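Local coordinates for protein LRIM1 (Anopheles gambiae, PDB 3O53) that probably helps regulate complement-like immunity in the mosquito as one of two leucine-rich repeat proteins in a heterodimer with APL1C, at residues H105-N110 / Y126-K131; G141-V146 / A162-S167; V216-L221 / L239-L244; K225-E230 / D305-L310. One frame throughout, in Å; residues are numbered along the deposited sequence.

Contact 1: residues H105-N110 / Y126-K131; sequences HAANNN and YLANNK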
loop_
_atom_site.group_PDB
_atom_site.type_symbol
_atom_site.label_atom_id
_atom_site.label_comp_id
_atom_site.label_asym_id
_atom_site.label_seq_id
_atom_site.Cartn_x
_atom_site.Cartn_y
_atom_site.Cartn_z
ATOM N N HIS A 105 11.108 4.504 0.494
ATOM C CA HIS A 105 10.705 4.460 -0.898
ATOM C C HIS A 105 11.349 3.251 -1.534
ATOM O O HIS A 105 12.566 3.195 -1.662
ATOM C CB HIS A 105 11.185 5.713 -1.623
ATOM C CG HIS A 105 10.383 6.933 -1.307
ATOM N ND1 HIS A 105 9.138 7.164 -1.851
ATOM C CD2 HIS A 105 10.645 7.988 -0.501
ATOM C CE1 HIS A 105 8.668 8.310 -1.393
ATOM N NE2 HIS A 105 9.561 8.829 -0.572
ATOM N N ALA A 106 10.546 2.281 -1.938
ATOM C CA ALA A 106 11.101 1.058 -2.508
ATOM C C ALA A 106 10.163 0.479 -3.554
ATOM O O ALA A 106 9.968 -0.730 -3.627
ATOM C CB ALA A 106 11.386 0.040 -1.413
ATOM N N ALA A 107 9.586 1.359 -4.361
ATOM C CA ALA A 107 8.719 0.949 -5.451
ATOM C C ALA A 107 9.559 0.372 -6.583
ATOM O O ALA A 107 10.740 0.698 -6.722
ATOM C CB ALA A 107 7.892 2.161 -5.953
ATOM N N ASN A 108 8.945 -0.483 -7.392
ATOM C CA ASN A 108 9.587 -0.979 -8.604
ATOM C C ASN A 108 10.845 -1.774 -8.314
ATOM O O ASN A 108 11.896 -1.550 -8.911
ATOM C CB ASN A 108 9.893 0.185 -9.548
ATOM C CG ASN A 108 8.666 1.022 -9.828
ATOM O OD1 ASN A 108 7.542 0.538 -9.722
ATOM N ND2 ASN A 108 8.867 2.280 -10.178
ATOM N N ASN A 109 10.724 -2.714 -7.386
ATOM C CA ASN A 109 11.778 -3.682 -7.142
ATOM C C ASN A 109 11.231 -5.102 -7.346
ATOM O O ASN A 109 10.235 -5.272 -8.039
ATOM C CB ASN A 109 12.362 -3.476 -5.745
ATOM C CG ASN A 109 13.405 -2.374 -5.717
ATOM O OD1 ASN A 109 14.597 -2.645 -5.808
ATOM N ND2 ASN A 109 12.961 -1.126 -5.595
ATOM N N ASN A 110 11.903 -6.110 -6.785
ATOM C CA ASN A 110 11.411 -7.495 -6.795
ATOM C C ASN A 110 11.021 -7.942 -5.382
ATOM O O ASN A 110 11.111 -9.128 -5.058
ATOM C CB ASN A 110 12.498 -8.477 -7.272
ATOM C CG ASN A 110 12.948 -8.237 -8.700
ATOM O OD1 ASN A 110 12.585 -7.240 -9.327
ATOM N ND2 ASN A 110 13.764 -9.165 -9.218
ATOM N N TYR A 126 6.450 2.969 0.944
ATOM C CA TYR A 126 6.056 2.981 -0.454
ATOM C C TYR A 126 6.592 1.736 -1.140
ATOM O O TYR A 126 7.768 1.669 -1.446
ATOM C CB TYR A 126 6.624 4.225 -1.148
ATOM C CG TYR A 126 6.096 5.524 -0.589
ATOM C CD1 TYR A 126 5.005 6.151 -1.166
ATOM C CD2 TYR A 126 6.686 6.122 0.520
ATOM C CE1 TYR A 126 4.513 7.348 -0.663
ATOM C CE2 TYR A 126 6.196 7.328 1.032
ATOM C CZ TYR A 126 5.110 7.926 0.435
ATOM O OH TYR A 126 4.608 9.111 0.931
ATOM N N LEU A 127 5.720 0.762 -1.392
ATOM C CA LEU A 127 6.139 -0.512 -1.958
ATOM C C LEU A 127 5.363 -0.891 -3.223
ATOM O O LEU A 127 5.181 -2.076 -3.514
ATOM C CB LEU A 127 5.958 -1.624 -0.914
ATOM C CG LEU A 127 6.966 -1.620 0.242
ATOM C CD1 LEU A 127 6.489 -2.546 1.378
ATOM C CD2 LEU A 127 8.347 -2.032 -0.262
ATOM N N ALA A 128 4.896 0.093 -3.976
ATOM C CA ALA A 128 4.145 -0.209 -5.188
ATOM C C ALA A 128 4.999 -1.077 -6.110
ATOM O O ALA A 128 6.208 -0.917 -6.170
ATOM C CB ALA A 128 3.740 1.058 -5.907
ATOM N N ASN A 129 4.352 -2.001 -6.815
ATOM C CA ASN A 129 4.983 -2.729 -7.912
ATOM C C ASN A 129 6.153 -3.579 -7.445
ATOM O O ASN A 129 7.296 -3.351 -7.837
ATOM C CB ASN A 129 5.456 -1.761 -9.004
ATOM C CG ASN A 129 5.742 -2.475 -10.312
ATOM O OD1 ASN A 129 5.246 -3.576 -10.538
ATOM N ND2 ASN A 129 6.536 -1.856 -11.177
ATOM N N ASN A 130 5.853 -4.545 -6.588
ATOM C CA ASN A 130 6.840 -5.467 -6.081
ATOM C C ASN A 130 6.252 -6.886 -6.142
ATOM O O ASN A 130 5.337 -7.130 -6.920
ATOM C CB ASN A 130 7.248 -5.060 -4.667
ATOM C CG ASN A 130 8.325 -3.989 -4.665
ATOM O OD1 ASN A 130 9.452 -4.237 -5.077
ATOM N ND2 ASN A 130 7.974 -2.786 -4.210
ATOM N N LYS A 131 6.768 -7.805 -5.333
ATOM C CA LYS A 131 6.301 -9.192 -5.353
ATOM C C LYS A 131 5.740 -9.624 -3.999
ATOM O O LYS A 131 5.889 -10.767 -3.597
ATOM C CB LYS A 131 7.444 -10.134 -5.745
ATOM C CG LYS A 131 8.214 -9.698 -6.978
ATOM C CD LYS A 131 7.365 -9.759 -8.229
ATOM C CE LYS A 131 7.398 -11.134 -8.870
ATOM N NZ LYS A 131 6.741 -11.129 -10.209
HETATM O O HOH W 1 9.088 -3.766 -10.059
#

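Contact 2: residues G141-V146 / A162-S167; sequences GCRSRV and AELAAS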
loop_
_atom_site.group_PDB
_atom_site.type_symbol
_atom_site.label_atom_id
_atom_site.label_comp_id
_atom_site.label_asym_id
_atom_site.label_seq_id
_atom_site.Cartn_x
_atom_site.Cartn_y
_atom_site.Cartn_z
ATOM N N GLY A 141 7.646 -5.113 12.872
ATOM C CA GLY A 141 8.181 -3.765 12.918
ATOM C C GLY A 141 7.660 -2.924 11.764
ATOM O O GLY A 141 7.257 -1.776 11.953
ATOM N N CYS A 142 7.642 -3.506 10.567
ATOM C CA CYS A 142 7.163 -2.805 9.376
ATOM C C CYS A 142 5.659 -2.570 9.402
ATOM O O CYS A 142 5.148 -1.776 8.620
ATOM C CB CYS A 142 7.521 -3.591 8.108
ATOM S SG CYS A 142 9.279 -3.619 7.741
ATOM N N ARG A 143 4.946 -3.257 10.290
ATOM C CA ARG A 143 3.501 -3.068 10.389
ATOM C C ARG A 143 3.095 -2.283 11.640
ATOM O O ARG A 143 1.909 -2.194 11.959
ATOM C CB ARG A 143 2.777 -4.434 10.318
ATOM C CG ARG A 143 2.813 -5.024 8.907
ATOM C CD ARG A 143 2.129 -6.380 8.795
ATOM N NE ARG A 143 3.028 -7.474 9.159
ATOM C CZ ARG A 143 2.805 -8.347 10.142
ATOM N NH1 ARG A 143 1.705 -8.269 10.884
ATOM N NH2 ARG A 143 3.685 -9.308 10.385
ATOM N N SER A 144 4.076 -1.695 12.325
ATOM C CA SER A 144 3.815 -0.895 13.526
ATOM C C SER A 144 3.953 0.599 13.265
ATOM O O SER A 144 4.965 1.054 12.729
ATOM C CB SER A 144 4.779 -1.268 14.661
ATOM O OG SER A 144 4.776 -2.662 14.914
ATOM N N ARG A 145 2.938 1.356 13.685
ATOM C CA ARG A 145 2.975 2.814 13.638
ATOM C C ARG A 145 3.163 3.319 12.212
ATOM O O ARG A 145 3.739 4.382 11.972
ATOM C CB ARG A 145 4.067 3.355 14.574
ATOM C CG ARG A 145 3.846 2.952 16.032
ATOM C CD ARG A 145 4.744 3.715 16.996
ATOM N NE ARG A 145 4.667 5.158 16.781
ATOM C CZ ARG A 145 3.643 5.922 17.152
ATOM N NH1 ARG A 145 2.592 5.390 17.760
ATOM N NH2 ARG A 145 3.668 7.224 16.907
ATOM N N VAL A 146 2.647 2.546 11.267
ATOM C CA VAL A 146 2.602 2.967 9.883
ATOM C C VAL A 146 1.544 4.060 9.690
ATOM O O VAL A 146 0.429 3.976 10.194
ATOM C CB VAL A 146 2.276 1.780 8.962
ATOM C CG1 VAL A 146 2.284 2.227 7.515
ATOM C CG2 VAL A 146 3.284 0.656 9.183
ATOM N N ALA A 162 -6.369 -7.258 11.205
ATOM C CA ALA A 162 -5.689 -7.494 12.469
ATOM C C ALA A 162 -4.168 -7.458 12.314
ATOM O O ALA A 162 -3.447 -7.102 13.250
ATOM C CB ALA A 162 -6.131 -8.833 13.058
ATOM N N GLU A 163 -3.668 -7.835 11.144
ATOM C CA GLU A 163 -2.216 -7.843 10.928
ATOM C C GLU A 163 -1.623 -6.430 10.897
ATOM O O GLU A 163 -0.409 -6.256 10.960
ATOM C CB GLU A 163 -1.859 -8.636 9.664
ATOM C CG GLU A 163 -2.007 -10.150 9.888
ATOM C CD GLU A 163 -1.862 -10.979 8.622
ATOM O OE1 GLU A 163 -1.423 -10.440 7.583
ATOM O OE2 GLU A 163 -2.184 -12.190 8.676
ATOM N N LEU A 164 -2.496 -5.429 10.828
ATOM C CA LEU A 164 -2.088 -4.028 10.853
ATOM C C LEU A 164 -2.494 -3.361 12.175
ATOM O O LEU A 164 -2.464 -2.136 12.295
ATOM C CB LEU A 164 -2.728 -3.272 9.681
ATOM C CG LEU A 164 -2.219 -3.643 8.283
ATOM C CD1 LEU A 164 -2.924 -2.820 7.191
ATOM C CD2 LEU A 164 -0.707 -3.450 8.212
ATOM N N ALA A 165 -2.865 -4.171 13.162
ATOM C CA ALA A 165 -3.355 -3.652 14.443
ATOM C C ALA A 165 -2.340 -2.754 15.158
ATOM O O ALA A 165 -2.720 -1.846 15.886
ATOM C CB ALA A 165 -3.768 -4.791 15.351
ATOM N N ALA A 166 -1.054 -3.001 14.944
ATOM C CA ALA A 166 -0.013 -2.187 15.565
ATOM C C ALA A 166 0.068 -0.799 14.924
ATOM O O ALA A 166 0.903 0.023 15.307
ATOM C CB ALA A 166 1.328 -2.890 15.479
ATOM N N SER A 167 -0.795 -0.554 13.942
ATOM C CA SER A 167 -0.922 0.758 13.324
ATOM C C SER A 167 -2.337 1.296 13.472
ATOM O O SER A 167 -2.732 2.205 12.757
ATOM C CB SER A 167 -0.555 0.695 11.836
ATOM O OG SER A 167 0.800 0.319 11.673
#

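Contact 3: residues V216-L221 / L239-L244; sequences VTWISL and LEHFDL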
loop_
_atom_site.group_PDB
_atom_site.type_symbol
_atom_site.label_atom_id
_atom_site.label_comp_id
_atom_site.label_asym_id
_atom_site.label_seq_id
_atom_site.Cartn_x
_atom_site.Cartn_y
_atom_site.Cartn_z
ATOM N N VAL A 216 -13.546 6.579 7.193
ATOM C CA VAL A 216 -12.748 7.102 6.085
ATOM C C VAL A 216 -13.430 8.243 5.345
ATOM O O VAL A 216 -14.648 8.390 5.387
ATOM C CB VAL A 216 -12.417 6.010 5.039
ATOM C CG1 VAL A 216 -11.517 4.951 5.652
ATOM C CG2 VAL A 216 -13.701 5.393 4.501
ATOM N N THR A 217 -12.608 9.038 4.667
ATOM C CA THR A 217 -13.073 10.085 3.774
ATOM C C THR A 217 -13.211 9.546 2.359
ATOM O O THR A 217 -14.095 9.944 1.612
ATOM C CB THR A 217 -12.057 11.248 3.763
ATOM O OG1 THR A 217 -11.929 11.771 5.092
ATOM C CG2 THR A 217 -12.497 12.357 2.818
ATOM N N TRP A 218 -12.333 8.618 1.996
ATOM C CA TRP A 218 -12.228 8.156 0.619
ATOM C C TRP A 218 -12.120 6.637 0.654
ATOM O O TRP A 218 -11.262 6.102 1.349
ATOM C CB TRP A 218 -10.970 8.776 0.003
ATOM C CG TRP A 218 -10.780 8.667 -1.498
ATOM C CD1 TRP A 218 -10.892 9.679 -2.410
ATOM C CD2 TRP A 218 -10.368 7.505 -2.242
ATOM N NE1 TRP A 218 -10.610 9.212 -3.675
ATOM C CE2 TRP A 218 -10.279 7.889 -3.597
ATOM C CE3 TRP A 218 -10.084 6.179 -1.891
ATOM C CZ2 TRP A 218 -9.918 6.990 -4.605
ATOM C CZ3 TRP A 218 -9.718 5.288 -2.894
ATOM C CH2 TRP A 218 -9.638 5.697 -4.233
ATOM N N ILE A 219 -13.006 5.943 -0.056
ATOM C CA ILE A 219 -12.897 4.501 -0.167
ATOM C C ILE A 219 -13.318 4.050 -1.558
ATOM O O ILE A 219 -14.289 4.556 -2.118
ATOM C CB ILE A 219 -13.740 3.770 0.896
ATOM C CG1 ILE A 219 -13.593 2.250 0.741
ATOM C CG2 ILE A 219 -15.207 4.145 0.783
ATOM C CD1 ILE A 219 -14.279 1.460 1.828
ATOM N N SER A 220 -12.580 3.093 -2.112
ATOM C CA SER A 220 -12.947 2.502 -3.396
ATOM C C SER A 220 -12.836 0.983 -3.373
ATOM O O SER A 220 -11.823 0.422 -2.957
ATOM C CB SER A 220 -12.062 3.042 -4.514
ATOM O OG SER A 220 -12.447 2.478 -5.756
ATOM N N LEU A 221 -13.905 0.327 -3.791
ATOM C CA LEU A 221 -13.858 -1.081 -4.119
ATOM C C LEU A 221 -14.260 -1.228 -5.586
ATOM O O LEU A 221 -14.837 -2.232 -5.990
ATOM C CB LEU A 221 -14.787 -1.884 -3.200
ATOM C CG LEU A 221 -14.211 -2.252 -1.823
ATOM C CD1 LEU A 221 -14.134 -1.028 -0.919
ATOM C CD2 LEU A 221 -15.045 -3.346 -1.155
ATOM N N LEU A 239 -17.188 10.802 5.144
ATOM C CA LEU A 239 -17.148 10.196 3.823
ATOM C C LEU A 239 -17.450 11.219 2.723
ATOM O O LEU A 239 -18.500 11.846 2.731
ATOM C CB LEU A 239 -18.151 9.045 3.775
ATOM C CG LEU A 239 -18.135 8.150 2.535
ATOM C CD1 LEU A 239 -16.904 7.243 2.545
ATOM C CD2 LEU A 239 -19.416 7.324 2.463
ATOM N N GLU A 240 -16.519 11.387 1.782
ATOM C CA GLU A 240 -16.708 12.303 0.648
ATOM C C GLU A 240 -16.568 11.590 -0.705
ATOM O O GLU A 240 -16.949 12.129 -1.736
ATOM C CB GLU A 240 -15.678 13.426 0.698
ATOM C CG GLU A 240 -15.645 14.207 1.995
ATOM C CD GLU A 240 -14.507 15.219 2.029
ATOM O OE1 GLU A 240 -13.700 15.242 1.072
ATOM O OE2 GLU A 240 -14.418 15.988 3.012
ATOM N N HIS A 241 -15.999 10.389 -0.705
ATOM C CA HIS A 241 -15.723 9.681 -1.955
ATOM C C HIS A 241 -15.969 8.197 -1.716
ATOM O O HIS A 241 -15.361 7.588 -0.834
ATOM C CB HIS A 241 -14.280 9.954 -2.417
ATOM C CG HIS A 241 -13.877 9.209 -3.657
ATOM N ND1 HIS A 241 -13.710 9.829 -4.879
ATOM C CD2 HIS A 241 -13.592 7.899 -3.861
ATOM C CE1 HIS A 241 -13.340 8.937 -5.782
ATOM N NE2 HIS A 241 -13.268 7.755 -5.191
ATOM N N PHE A 242 -16.893 7.629 -2.478
ATOM C CA PHE A 242 -17.355 6.278 -2.248
ATOM C C PHE A 242 -17.583 5.644 -3.613
ATOM O O PHE A 242 -18.539 5.986 -4.307
ATOM C CB PHE A 242 -18.648 6.323 -1.423
ATOM C CG PHE A 242 -19.153 4.975 -0.976
ATOM C CD1 PHE A 242 -18.692 4.396 0.194
ATOM C CD2 PHE A 242 -20.121 4.308 -1.711
ATOM C CE1 PHE A 242 -19.177 3.166 0.611
ATOM C CE2 PHE A 242 -20.612 3.085 -1.300
ATOM C CZ PHE A 242 -20.147 2.508 -0.140
ATOM N N ASP A 243 -16.705 4.719 -3.998
ATOM C CA ASP A 243 -16.709 4.198 -5.368
ATOM C C ASP A 243 -16.835 2.671 -5.404
ATOM O O ASP A 243 -15.863 1.955 -5.155
ATOM C CB ASP A 243 -15.421 4.630 -6.069
ATOM C CG ASP A 243 -15.445 4.377 -7.560
ATOM O OD1 ASP A 243 -16.385 3.716 -8.036
ATOM O OD2 ASP A 243 -14.506 4.831 -8.256
ATOM N N LEU A 244 -18.032 2.192 -5.739
ATOM C CA LEU A 244 -18.298 0.762 -5.886
ATOM C C LEU A 244 -18.679 0.428 -7.320
ATOM O O LEU A 244 -19.401 -0.538 -7.565
ATOM C CB LEU A 244 -19.446 0.331 -4.975
ATOM C CG LEU A 244 -19.305 0.612 -3.489
ATOM C CD1 LEU A 244 -20.463 -0.017 -2.733
ATOM C CD2 LEU A 244 -17.974 0.096 -2.967
HETATM O O HOH W 2 -14.015 14.314 5.396
#

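Contact 4: residues K225-E230 / D305-L310; sequences KLVLIE and DRLIAL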
loop_
_atom_site.group_PDB
_atom_site.type_symbol
_atom_site.label_atom_id
_atom_site.label_comp_id
_atom_site.label_asym_id
_atom_site.label_seq_id
_atom_site.Cartn_x
_atom_site.Cartn_y
_atom_site.Cartn_z
ATOM N N LYS A 225 -15.584 -7.805 -7.627
ATOM C CA LYS A 225 -16.639 -8.691 -8.111
ATOM C C LYS A 225 -17.728 -8.790 -7.068
ATOM O O LYS A 225 -18.283 -9.865 -6.837
ATOM C CB LYS A 225 -16.065 -10.078 -8.411
ATOM C CG LYS A 225 -14.883 -10.016 -9.360
ATOM C CD LYS A 225 -14.526 -11.370 -9.919
ATOM C CE LYS A 225 -13.371 -11.977 -9.177
ATOM N NZ LYS A 225 -12.583 -12.822 -10.098
ATOM N N LEU A 226 -18.029 -7.658 -6.436
ATOM C CA LEU A 226 -18.951 -7.642 -5.311
ATOM C C LEU A 226 -20.359 -8.047 -5.722
ATOM O O LEU A 226 -20.906 -7.543 -6.696
ATOM C CB LEU A 226 -19.000 -6.252 -4.675
ATOM C CG LEU A 226 -17.704 -5.760 -4.032
ATOM C CD1 LEU A 226 -17.886 -4.332 -3.539
ATOM C CD2 LEU A 226 -17.249 -6.688 -2.880
ATOM N N VAL A 227 -20.946 -8.952 -4.948
ATOM C CA VAL A 227 -22.336 -9.341 -5.132
ATOM C C VAL A 227 -23.174 -8.810 -3.967
ATOM O O VAL A 227 -24.298 -8.347 -4.155
ATOM C CB VAL A 227 -22.484 -10.872 -5.182
ATOM C CG1 VAL A 227 -23.908 -11.248 -5.545
ATOM C CG2 VAL A 227 -21.488 -11.485 -6.172
ATOM N N LEU A 228 -22.615 -8.874 -2.761
ATOM C CA LEU A 228 -23.332 -8.485 -1.550
ATOM C C LEU A 228 -22.531 -7.525 -0.682
ATOM O O LEU A 228 -21.302 -7.532 -0.701
ATOM C CB LEU A 228 -23.666 -9.719 -0.705
ATOM C CG LEU A 228 -24.568 -10.769 -1.342
ATOM C CD1 LEU A 228 -24.849 -11.896 -0.344
ATOM C CD2 LEU A 228 -25.859 -10.126 -1.825
ATOM N N ILE A 229 -23.257 -6.733 0.100
ATOM C CA ILE A 229 -22.694 -5.818 1.088
ATOM C C ILE A 229 -23.338 -6.122 2.430
ATOM O O ILE A 229 -24.546 -6.342 2.500
ATOM C CB ILE A 229 -23.034 -4.344 0.752
ATOM C CG1 ILE A 229 -22.468 -3.958 -0.611
ATOM C CG2 ILE A 229 -22.505 -3.401 1.847
ATOM C CD1 ILE A 229 -22.910 -2.564 -1.106
ATOM N N GLU A 230 -22.543 -6.116 3.492
ATOM C CA GLU A 230 -23.053 -6.340 4.843
ATOM C C GLU A 230 -23.970 -5.181 5.224
ATOM O O GLU A 230 -23.536 -4.030 5.256
ATOM C CB GLU A 230 -21.886 -6.452 5.834
ATOM C CG GLU A 230 -22.298 -6.423 7.297
ATOM C CD GLU A 230 -23.290 -7.527 7.641
ATOM O OE1 GLU A 230 -22.950 -8.714 7.458
ATOM O OE2 GLU A 230 -24.405 -7.205 8.089
ATOM N N ASP A 305 -25.914 -15.824 -2.533
ATOM C CA ASP A 305 -25.089 -16.609 -1.623
ATOM C C ASP A 305 -24.324 -17.687 -2.379
ATOM O O ASP A 305 -23.166 -17.962 -2.084
ATOM C CB ASP A 305 -25.962 -17.251 -0.541
ATOM C CG ASP A 305 -26.570 -16.227 0.404
ATOM O OD1 ASP A 305 -25.866 -15.265 0.780
ATOM O OD2 ASP A 305 -27.752 -16.389 0.776
ATOM N N ARG A 306 -24.980 -18.292 -3.362
ATOM C CA ARG A 306 -24.371 -19.344 -4.164
ATOM C C ARG A 306 -23.215 -18.810 -5.019
ATOM O O ARG A 306 -22.199 -19.487 -5.167
ATOM C CB ARG A 306 -25.424 -20.022 -5.046
ATOM C CG ARG A 306 -26.296 -21.014 -4.286
ATOM C CD ARG A 306 -27.391 -21.606 -5.161
ATOM N NE ARG A 306 -26.856 -22.302 -6.328
ATOM C CZ ARG A 306 -27.598 -22.956 -7.216
ATOM N NH1 ARG A 306 -28.919 -23.012 -7.071
ATOM N NH2 ARG A 306 -27.018 -23.556 -8.251
ATOM N N LEU A 307 -23.368 -17.605 -5.568
ATOM C CA LEU A 307 -22.297 -16.979 -6.348
ATOM C C LEU A 307 -21.062 -16.772 -5.480
ATOM O O LEU A 307 -19.936 -17.031 -5.908
ATOM C CB LEU A 307 -22.744 -15.630 -6.929
ATOM C CG LEU A 307 -23.568 -15.651 -8.215
ATOM C CD1 LEU A 307 -23.878 -14.222 -8.679
ATOM C CD2 LEU A 307 -22.853 -16.434 -9.310
ATOM N N ILE A 308 -21.282 -16.323 -4.248
ATOM C CA ILE A 308 -20.187 -16.090 -3.320
ATOM C C ILE A 308 -19.512 -17.401 -2.894
ATOM O O ILE A 308 -18.283 -17.516 -2.957
ATOM C CB ILE A 308 -20.662 -15.289 -2.089
ATOM C CG1 ILE A 308 -21.010 -13.851 -2.518
ATOM C CG2 ILE A 308 -19.575 -15.284 -1.017
ATOM C CD1 ILE A 308 -21.908 -13.099 -1.558
ATOM N N ALA A 309 -20.308 -18.387 -2.474
ATOM C CA ALA A 309 -19.763 -19.681 -2.056
ATOM C C ALA A 309 -19.023 -20.364 -3.205
ATOM O O ALA A 309 -17.898 -20.823 -3.043
ATOM C CB ALA A 309 -20.883 -20.593 -1.531
ATOM N N LEU A 310 -19.662 -20.422 -4.371
ATOM C CA LEU A 310 -19.116 -21.153 -5.513
ATOM C C LEU A 310 -17.967 -20.386 -6.164
ATOM O O LEU A 310 -17.221 -20.946 -6.958
ATOM C CB LEU A 310 -20.218 -21.463 -6.540
ATOM C CG LEU A 310 -21.248 -22.501 -6.066
ATOM C CD1 LEU A 310 -22.394 -22.635 -7.051
ATOM C CD2 LEU A 310 -20.593 -23.858 -5.842
#

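Contact 1: residues H105-N110 / Y126-K131
The side-chain amide of Asn130 is gripped through its nitrogen by two backbone carbonyls: ND2 donates to Ala106 O of the neighbouring coil at 2.9 Å and to Leu127 O of its own at 3.0 Å. Both acceptors lie close to the amide plane, so the group is held flat and cannot easily rotate; the bond to Leu127 O is straight (169°) although it arrives from above that carbonyl's plane. OD1 of Asn130 accepts from Ile111 N and, weakly, from Asn109 N. This is the asparagine ladder of leucine-rich repeats. Beside it Asn108 N donates to Ala128 O (3.0 Å). Farther out, Asn129, its CG anti to the backbone N (chi1 -163°), swings ND2 onto Asn108 OD1 at 3.0 Å, with the two amide planes steeply inclined, while Asn108 ND2 goes to Asn89. A water bridges Asn109 O and Asn129 O. At the other end the rings of His105 and Tyr126 form an offset stack, 14° from parallel, with His105 CE1 3.5 Å from Tyr126 CD2. Here strands 103-105 and 123-126 run side by side and in parallel; Leu85 and Leu87 bond to the backbone of His105, and Tyr148 of strand 146-150 meets the Tyr126 ring.

Contact 2: residues G141-V146 / A162-S167
Glu163 touches Arg143 through its backbone: its carbonyl O receives Arg143 NH1 at 2.9 Å, in the carbonyl plane and on a lone pair, and the bond lies almost in the guanidinium plane. The arginine chain bends at chi3 (-85°) to bring NH1 there, while its NE is bonded to Leu138 O. The Glu163 carboxylate is not in contact with this guanidinium; it makes a long, weak ion pair with Arg136. Next, Leu164 sets CD2 against the arginine's aliphatic part, 3.9 Å from Arg143 CG, the two chains crossing at about a right angle. Ala166 makes two contacts: its CB packs 3.5 Å from Ser144 OG, a hydroxyl bonded to Glu140 O, and its O accepts from Arg145 N at 2.9 Å. Ser167 completes the series with a hydroxyl that works both ways. OG donates to Arg143 O at 2.8 Å, from above that carbonyl's plane, and accepts from Val146 N at 2.9 Å, so one buried side-chain atom ties together the turn just ahead of strand 146-150. The contact thus joins successive coils of the leucine-rich repeat solenoid: the 3-10 turn after strand 158-160 sits against the loop entering strand 146-150, which the Cys142-Cys116 disulfide fastens to strand 113-116.

Contact 3: residues V216-L221 / L239-L244
The five-membered ring of Trp218 and the imidazole of His241 lie face to face in an offset stack, their planes only 6° apart and their centroids 3.6 Å from each other. Trp218 NE1 sits over the centre of the imidazole, whereas His241 CD2 is displaced toward the rim of the indole; at the edge of the imidazole, near its plane, is Ile219 O. Both residues turn CG anti to the backbone N (chi1 -168° and 177°), which sends the rings side by side in the same direction from neighbouring parallel strands, 218-220 and 241-243, of the leucine-rich repeat sheet. His241 ND1 is hydrogen-bonded to Lys274 of helix 262-276, which fixes the imidazole's rotation and may polarise it.

The other face of the strands is apolar. Ile219 CG2 packs 3.5 Å from Phe242 CD1 and also touches Leu239 CD1, while Leu221 CB meets Leu244 CD2 where the strands run out. Ser220 and Asp243 share the aromatic side, their polar ends turned to other partners: Ser220 OG to Arg222 N and Asp243 OD2 to Arg245 in a salt bridge.

Regular parallel bonding joins the backbones, Ile219 N to His241 O at 3.0 Å, Asp243 N to Ile219 O and Leu221 N to Asp243 O. Within this chain strand 241-243 is the last of the series, and helix 262-276 packs along it, with Val264 against Leu239 and Phe242. At the start of the pair Thr217 O takes two donors, His241 N at 3.0 Å and Glu240 N at 2.8 Å, the latter on a lone pair.

Contact 4: residues K225-E230 / D305-L310
Leu228 carries CG anti to its carbonyl carbon (chi1 -61°) and Ile308 does the same with CG1 (chi1 -69°); a trans chi2 (160°) extends Ile308 CD1 outward, and Leu228 turns its CD1 to meet it. Ile308 belongs to helix 303-310, which packs from outside against the leucine-rich repeat solenoid at short strand 228-229, on the side of the coil that lies away from strands 218-220 and 241-243. The side chains pass each other at a slant, and Ile308 CD1 comes near CB and CG of Leu228 as well as its CD1.

One helical turn earlier, Asp305 brings its carboxylate to the same leucine, OD1 lying 3.7 Å from Leu228 CD1, a van der Waals approach at the exposed border of the patch. On the other flank Val227 faces the helix through CG1, 4.3 Å from Leu307 CD1, and through CB itself, equally far from Ile308 CG1. Ala304, next to Asp305 in the same helix, extends the hydrophobic strip onto both Val227 and Leu228.

The cross-contact is mainly apolar van der Waals packing, and with 210 Å² buried it is a light surface association. Around the strand, the backbone of Val227 bonds to Ala204 and His250, and that of Leu228 to Met206. The tightest point of the interface is Leu228 CD1 against Ile308 CD1, at 3.4 Å closer than usual for two methyl carbons.

How the contacts relate
All four contacts lie on one solenoid. Contact 3 is the buried one, a regular pair of parallel strands; contact 1 is partly buried and continues a strand pair into the turn where asparagines bond the backbone. Contact 2, also partly buried, links coils ahead of the strands through backbone carbonyls and a serine hydroxyl; its residues 141-146 share with 126-131 of contact 1 the connection between strands 123-126 and 146-150. Contact 4 sits on the surface, uniting a coil with a helix 75 residues on mainly by apolar side chains. Its strand 228-229 follows 218-220 and precedes 241-243 of contact 3, and the two contacts touch, Leu221 CD2 lying 3.8 Å from Leu226 CD1.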